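Local coordinates for protein SCO1, mitochondrial (Saccharomyces cerevisiae, PDB 2B7K) that is needed for the build-up of cytochrome c oxidase subunits 1 and 2 and is thought to act in mitochondrial copper transport or in copper insertion into the oxidase, at residues G65-T70 and I146-M151; N69-K74 and D172-H177. All blocks are in the same frame, centred on the assembly; numbering follows the deposited sequence.

Interaction 1 (G65-T70 and I146-M151)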
loop_
_atom_site.group_PDB
_atom_site.type_symbol
_atom_site.label_atom_id
_atom_site.label_comp_id
_atom_site.label_asym_id
_atom_site.label_seq_id
_atom_site.Cartn_x
_atom_site.Cartn_y
_atom_site.Cartn_z
ATOM N N GLY A 65 -8.096 1.380 6.798
ATOM C CA GLY A 65 -8.565 0.439 7.800
ATOM C C GLY A 65 -10.057 0.190 7.657
ATOM O O GLY A 65 -10.533 -0.938 7.829
ATOM N N LEU A 66 -10.801 1.241 7.340
ATOM C CA LEU A 66 -12.245 1.105 7.160
ATOM C C LEU A 66 -12.507 0.208 5.957
ATOM O O LEU A 66 -13.370 -0.670 6.003
ATOM C CB LEU A 66 -12.891 2.471 6.932
ATOM C CG LEU A 66 -12.887 3.443 8.116
ATOM C CD1 LEU A 66 -13.618 4.708 7.718
ATOM C CD2 LEU A 66 -13.563 2.799 9.322
ATOM N N TRP A 67 -11.757 0.439 4.882
ATOM C CA TRP A 67 -11.898 -0.363 3.669
ATOM C C TRP A 67 -11.613 -1.838 3.938
ATOM O O TRP A 67 -12.398 -2.713 3.565
ATOM C CB TRP A 67 -10.931 0.115 2.578
ATOM C CG TRP A 67 -11.279 1.423 1.915
ATOM C CD1 TRP A 67 -12.446 2.121 2.018
ATOM C CD2 TRP A 67 -10.442 2.167 1.023
ATOM N NE1 TRP A 67 -12.389 3.262 1.242
ATOM C CE2 TRP A 67 -11.169 3.311 0.619
ATOM C CE3 TRP A 67 -9.146 1.974 0.521
ATOM C CZ2 TRP A 67 -10.643 4.265 -0.261
ATOM C CZ3 TRP A 67 -8.619 2.921 -0.357
ATOM C CH2 TRP A 67 -9.371 4.053 -0.738
ATOM N N LEU A 68 -10.474 -2.117 4.563
ATOM C CA LEU A 68 -10.094 -3.493 4.863
ATOM C C LEU A 68 -11.152 -4.248 5.659
ATOM O O LEU A 68 -11.497 -5.384 5.324
ATOM C CB LEU A 68 -8.769 -3.521 5.620
ATOM C CG LEU A 68 -7.577 -3.009 4.804
ATOM C CD1 LEU A 68 -6.343 -2.918 5.693
ATOM C CD2 LEU A 68 -7.323 -3.938 3.628
ATOM N N ASN A 69 -11.673 -3.619 6.706
ATOM C CA ASN A 69 -12.692 -4.268 7.525
ATOM C C ASN A 69 -14.005 -4.487 6.779
ATOM O O ASN A 69 -14.662 -5.507 6.966
ATOM C CB ASN A 69 -12.929 -3.463 8.801
ATOM C CG ASN A 69 -11.886 -3.749 9.863
ATOM O OD1 ASN A 69 -11.750 -3.008 10.835
ATOM N ND2 ASN A 69 -11.146 -4.839 9.685
ATOM N N THR A 70 -14.390 -3.536 5.937
ATOM C CA THR A 70 -15.620 -3.676 5.168
ATOM C C THR A 70 -15.422 -4.785 4.139
ATOM O O THR A 70 -16.311 -5.608 3.915
ATOM C CB THR A 70 -15.967 -2.377 4.422
ATOM O OG1 THR A 70 -16.251 -1.346 5.374
ATOM C CG2 THR A 70 -17.173 -2.578 3.530
ATOM N N ILE A 146 -0.850 10.681 -1.734
ATOM C CA ILE A 146 -2.298 10.684 -1.844
ATOM C C ILE A 146 -2.985 9.532 -2.579
ATOM O O ILE A 146 -4.212 9.479 -2.597
ATOM C CB ILE A 146 -2.772 12.005 -2.488
ATOM C CG1 ILE A 146 -2.089 12.187 -3.848
ATOM C CG2 ILE A 146 -2.451 13.173 -1.568
ATOM C CD1 ILE A 146 -2.477 13.452 -4.581
ATOM N N PHE A 147 -2.235 8.623 -3.196
ATOM C CA PHE A 147 -2.888 7.504 -3.895
ATOM C C PHE A 147 -2.646 6.156 -3.241
ATOM O O PHE A 147 -1.632 5.954 -2.577
ATOM C CB PHE A 147 -2.389 7.348 -5.339
ATOM C CG PHE A 147 -2.746 8.480 -6.244
ATOM C CD1 PHE A 147 -1.813 9.465 -6.543
ATOM C CD2 PHE A 147 -4.010 8.550 -6.821
ATOM C CE1 PHE A 147 -2.132 10.511 -7.410
ATOM C CE2 PHE A 147 -4.340 9.591 -7.689
ATOM C CZ PHE A 147 -3.400 10.572 -7.985
ATOM N N PHE A 148 -3.596 5.243 -3.443
ATOM C CA PHE A 148 -3.456 3.865 -2.990
ATOM C C PHE A 148 -3.279 3.140 -4.327
ATOM O O PHE A 148 -4.006 3.422 -5.284
ATOM C CB PHE A 148 -4.716 3.345 -2.292
ATOM C CG PHE A 148 -4.925 3.902 -0.915
ATOM C CD1 PHE A 148 -5.817 4.946 -0.704
ATOM C CD2 PHE A 148 -4.236 3.375 0.174
ATOM C CE1 PHE A 148 -6.027 5.458 0.581
ATOM C CE2 PHE A 148 -4.438 3.879 1.459
ATOM C CZ PHE A 148 -5.336 4.922 1.660
ATOM N N TYR A 149 -2.296 2.251 -4.414
ATOM C CA TYR A 149 -2.048 1.515 -5.648
ATOM C C TYR A 149 -2.497 0.071 -5.490
ATOM O O TYR A 149 -1.979 -0.660 -4.642
ATOM C CB TYR A 149 -0.553 1.561 -6.009
ATOM C CG TYR A 149 -0.003 2.972 -6.082
ATOM C CD1 TYR A 149 0.284 3.689 -4.923
ATOM C CD2 TYR A 149 0.179 3.604 -7.311
ATOM C CE1 TYR A 149 0.737 5.013 -4.985
ATOM C CE2 TYR A 149 0.630 4.920 -7.386
ATOM C CZ TYR A 149 0.904 5.618 -6.221
ATOM O OH TYR A 149 1.319 6.928 -6.292
ATOM N N LEU A 150 -3.471 -0.331 -6.300
ATOM C CA LEU A 150 -3.997 -1.689 -6.251
ATOM C C LEU A 150 -3.249 -2.551 -7.259
ATOM O O LEU A 150 -3.236 -2.240 -8.449
ATOM C CB LEU A 150 -5.492 -1.688 -6.581
ATOM C CG LEU A 150 -6.218 -3.024 -6.385
ATOM C CD1 LEU A 150 -6.153 -3.437 -4.919
ATOM C CD2 LEU A 150 -7.661 -2.886 -6.832
ATOM N N MET A 151 -2.629 -3.631 -6.782
ATOM C CA MET A 151 -1.860 -4.522 -7.651
ATOM C C MET A 151 -2.516 -5.900 -7.659
ATOM O O MET A 151 -2.867 -6.422 -6.601
ATOM C CB MET A 151 -0.422 -4.647 -7.138
ATOM C CG MET A 151 0.232 -3.322 -6.737
ATOM S SD MET A 151 0.378 -2.117 -8.082
ATOM C CE MET A 151 1.817 -2.739 -8.941
#
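The benzene half of the Trp67 indole points its edge at one face of the Phe148 ring, an offset edge-to-face pair with the planes inclined at 60° and the ring centroids 5.0 Å apart. The leading corner is Trp67 CZ3. It stands over the phenyl plane toward the rim, 3.5 Å from Phe148 CD1 and 3.7 Å from Phe148 CE1, and Trp67 CH2 follows beside it, 3.7 Å from Phe148 CD1. Relative to the indole, Phe148 CD1 lies obliquely. Tyr47 of strand 44-49 also meets the phenyl ring, and Glu60, Lys63 and Leu64 bring helix 56-75 against the same residue.

Both side chains reach out in the same way: in Trp67 (chi1 -73°) and in Phe148 (chi1 -74°) CG stands opposite the carbonyl carbon, and each side chain leaves its backbone toward the other segment. The reach is long, since the two CA atoms, the nearest pair between helix and strand, are 11.6 Å apart. At the other end of the indole, NE1 donates to the backbone O of Asp166, while Leu161 and Val171 pack on the side chain.

This is helix-on-sheet packing in a thioredoxin-like domain: helix 56-75 lies against strand 148-151, which pairs antiparallel with its neighbours 44-49 and 157-161. The pair is buried, and the Phe148 side chain is about 9 Å from that of Cys57, a copper ligand by similarity.

Chemically, the contact rests on dispersion and on the weak attraction between ring C-H groups and a pi face. The NE1 bond satisfies the one polar atom of the buried indole and should restrain how the ring can turn against Phe148.

Interaction 2 (N69-K74 and D172-H177)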
loop_
_atom_site.group_PDB
_atom_site.type_symbol
_atom_site.label_atom_id
_atom_site.label_comp_id
_atom_site.label_asym_id
_atom_site.label_seq_id
_atom_site.Cartn_x
_atom_site.Cartn_y
_atom_site.Cartn_z
ATOM N N ASN A 69 -11.673 -3.619 6.706
ATOM C CA ASN A 69 -12.692 -4.268 7.525
ATOM C C ASN A 69 -14.005 -4.487 6.779
ATOM O O ASN A 69 -14.662 -5.507 6.966
ATOM C CB ASN A 69 -12.929 -3.463 8.801
ATOM C CG ASN A 69 -11.886 -3.749 9.863
ATOM O OD1 ASN A 69 -11.750 -3.008 10.835
ATOM N ND2 ASN A 69 -11.146 -4.839 9.685
ATOM N N THR A 70 -14.390 -3.536 5.937
ATOM C CA THR A 70 -15.620 -3.676 5.168
ATOM C C THR A 70 -15.422 -4.785 4.139
ATOM O O THR A 70 -16.311 -5.608 3.915
ATOM C CB THR A 70 -15.967 -2.377 4.422
ATOM O OG1 THR A 70 -16.251 -1.346 5.374
ATOM C CG2 THR A 70 -17.173 -2.578 3.530
ATOM N N LEU A 71 -14.247 -4.803 3.514
ATOM C CA LEU A 71 -13.951 -5.810 2.500
ATOM C C LEU A 71 -14.024 -7.230 3.049
ATOM O O LEU A 71 -14.648 -8.108 2.451
ATOM C CB LEU A 71 -12.566 -5.553 1.893
ATOM C CG LEU A 71 -12.553 -4.398 0.886
ATOM C CD1 LEU A 71 -11.124 -3.985 0.570
ATOM C CD2 LEU A 71 -13.284 -4.840 -0.383
ATOM N N SER A 72 -13.393 -7.459 4.192
ATOM C CA SER A 72 -13.404 -8.789 4.776
ATOM C C SER A 72 -14.764 -9.184 5.354
ATOM O O SER A 72 -15.252 -10.288 5.104
ATOM C CB SER A 72 -12.323 -8.901 5.853
ATOM O OG SER A 72 -12.509 -7.921 6.854
ATOM N N SER A 73 -15.393 -8.287 6.104
ATOM C CA SER A 73 -16.682 -8.608 6.717
ATOM C C SER A 73 -17.860 -8.705 5.745
ATOM O O SER A 73 -18.675 -9.624 5.842
ATOM C CB SER A 73 -17.008 -7.598 7.826
ATOM O OG SER A 73 -17.243 -6.299 7.311
ATOM N N LYS A 74 -17.951 -7.779 4.796
ATOM C CA LYS A 74 -19.066 -7.790 3.849
ATOM C C LYS A 74 -18.866 -8.586 2.561
ATOM O O LYS A 74 -19.837 -9.074 1.977
ATOM C CB LYS A 74 -19.450 -6.355 3.478
ATOM C CG LYS A 74 -19.923 -5.519 4.649
ATOM C CD LYS A 74 -20.263 -4.111 4.201
ATOM C CE LYS A 74 -20.703 -3.251 5.372
ATOM N NZ LYS A 74 -20.870 -1.824 4.968
ATOM N N ASP A 172 -16.301 -0.253 -3.202
ATOM C CA ASP A 172 -16.989 -0.686 -4.422
ATOM C C ASP A 172 -16.016 -0.944 -5.572
ATOM O O ASP A 172 -16.134 -1.941 -6.291
ATOM C CB ASP A 172 -18.028 0.360 -4.865
ATOM C CG ASP A 172 -19.156 0.542 -3.857
ATOM O OD1 ASP A 172 -19.527 -0.442 -3.186
ATOM O OD2 ASP A 172 -19.696 1.669 -3.745
ATOM N N LYS A 173 -15.049 -0.042 -5.733
ATOM C CA LYS A 173 -14.059 -0.149 -6.799
ATOM C C LYS A 173 -13.144 -1.354 -6.621
ATOM O O LYS A 173 -12.818 -2.047 -7.584
ATOM C CB LYS A 173 -13.217 1.131 -6.862
ATOM C CG LYS A 173 -12.303 1.216 -8.078
ATOM C CD LYS A 173 -13.116 1.319 -9.361
ATOM C CE LYS A 173 -12.234 1.592 -10.567
ATOM N NZ LYS A 173 -13.044 1.761 -11.806
ATOM N N ILE A 174 -12.715 -1.604 -5.389
ATOM C CA ILE A 174 -11.845 -2.739 -5.127
ATOM C C ILE A 174 -12.594 -4.051 -5.375
ATOM O O ILE A 174 -12.073 -4.956 -6.023
ATOM C CB ILE A 174 -11.307 -2.675 -3.677
ATOM C CG1 ILE A 174 -10.403 -1.445 -3.539
ATOM C CG2 ILE A 174 -10.545 -3.945 -3.331
ATOM C CD1 ILE A 174 -9.945 -1.156 -2.127
ATOM N N VAL A 175 -13.824 -4.142 -4.878
ATOM C CA VAL A 175 -14.627 -5.346 -5.073
ATOM C C VAL A 175 -14.740 -5.674 -6.562
ATOM O O VAL A 175 -14.550 -6.817 -6.972
ATOM C CB VAL A 175 -16.040 -5.168 -4.475
ATOM C CG1 VAL A 175 -16.908 -6.391 -4.794
ATOM C CG2 VAL A 175 -15.937 -4.969 -2.964
ATOM N N GLU A 176 -15.041 -4.659 -7.363
ATOM C CA GLU A 176 -15.178 -4.813 -8.811
ATOM C C GLU A 176 -13.946 -5.491 -9.420
ATOM O O GLU A 176 -14.063 -6.432 -10.210
ATOM C CB GLU A 176 -15.393 -3.434 -9.446
ATOM C CG GLU A 176 -15.645 -3.445 -10.944
ATOM C CD GLU A 176 -15.909 -2.054 -11.499
ATOM O OE1 GLU A 176 -16.150 -1.933 -12.719
ATOM O OE2 GLU A 176 -15.877 -1.079 -10.718
ATOM N N HIS A 177 -12.765 -5.014 -9.043
ATOM C CA HIS A 177 -11.508 -5.567 -9.543
ATOM C C HIS A 177 -11.243 -6.994 -9.083
ATOM O O HIS A 177 -10.823 -7.842 -9.867
ATOM C CB HIS A 177 -10.336 -4.685 -9.106
ATOM C CG HIS A 177 -10.160 -3.456 -9.937
ATOM N ND1 HIS A 177 -9.744 -3.502 -11.251
ATOM C CD2 HIS A 177 -10.357 -2.148 -9.651
ATOM C CE1 HIS A 177 -9.691 -2.275 -11.736
ATOM N NE2 HIS A 177 -10.058 -1.434 -10.786
#
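Leu71 meets Ile174 and Val175 through methyl groups alone. CD1 lies 3.9 Å from Ile174 CG2 and 4.1 Å from Ile174 CD1, with the two side chains crossing at about a right angle. CD2 of Leu71 comes closer to Val175, 3.7 Å from its CG2, and there the side chains run past one another in opposite directions; the same CD2 also brushes Ile174 CG2 at 4.1 Å. With Leu71 CG set beside its own backbone N (chi1 -77°), both branches are sent toward helix 169-180, where Ile174 leaves its backbone toward helix 56-75 and Val175 presents one methyl from the flank.

The polar bonds here lie within each helix, not between them. On the exposed side of helix 56-75 the Ser73 hydroxyl folds back to Asn69 O, OG to O 2.7 Å, and Ser73 N donates to that oxygen from the opposite face of the carbonyl plane, so two donors of one residue grip it.

The Leu71 and Val175 CA atoms are 7.6 Å apart, a close approach between helices 56-75 and 169-180. Val171 also touches Leu71, Leu79 packs on Leu71 and Ile174, and Leu161 of edge strand 157-161 meets Ile174.

Helix 56-75 is common to both contacts, and Asn69 and Thr70 belong to both of its segments. Their centres are about 9 Å apart. After strands 80-85 and 108-111 and two further helices the chain returns with strand 148-151 (interaction 1), then strand 157-161 and helix 169-180 (interaction 2). Trp67 and Leu71, one helical turn apart, serve them in succession. The contacts also touch directly: Leu150 CD2 is 3.9 Å from His177 CB, and Trp67 CE3 is 4.2 Å from Ile174 CD1. Together they join the last helix and the last strands to the helix that carries Cys57, a copper ligand by similarity.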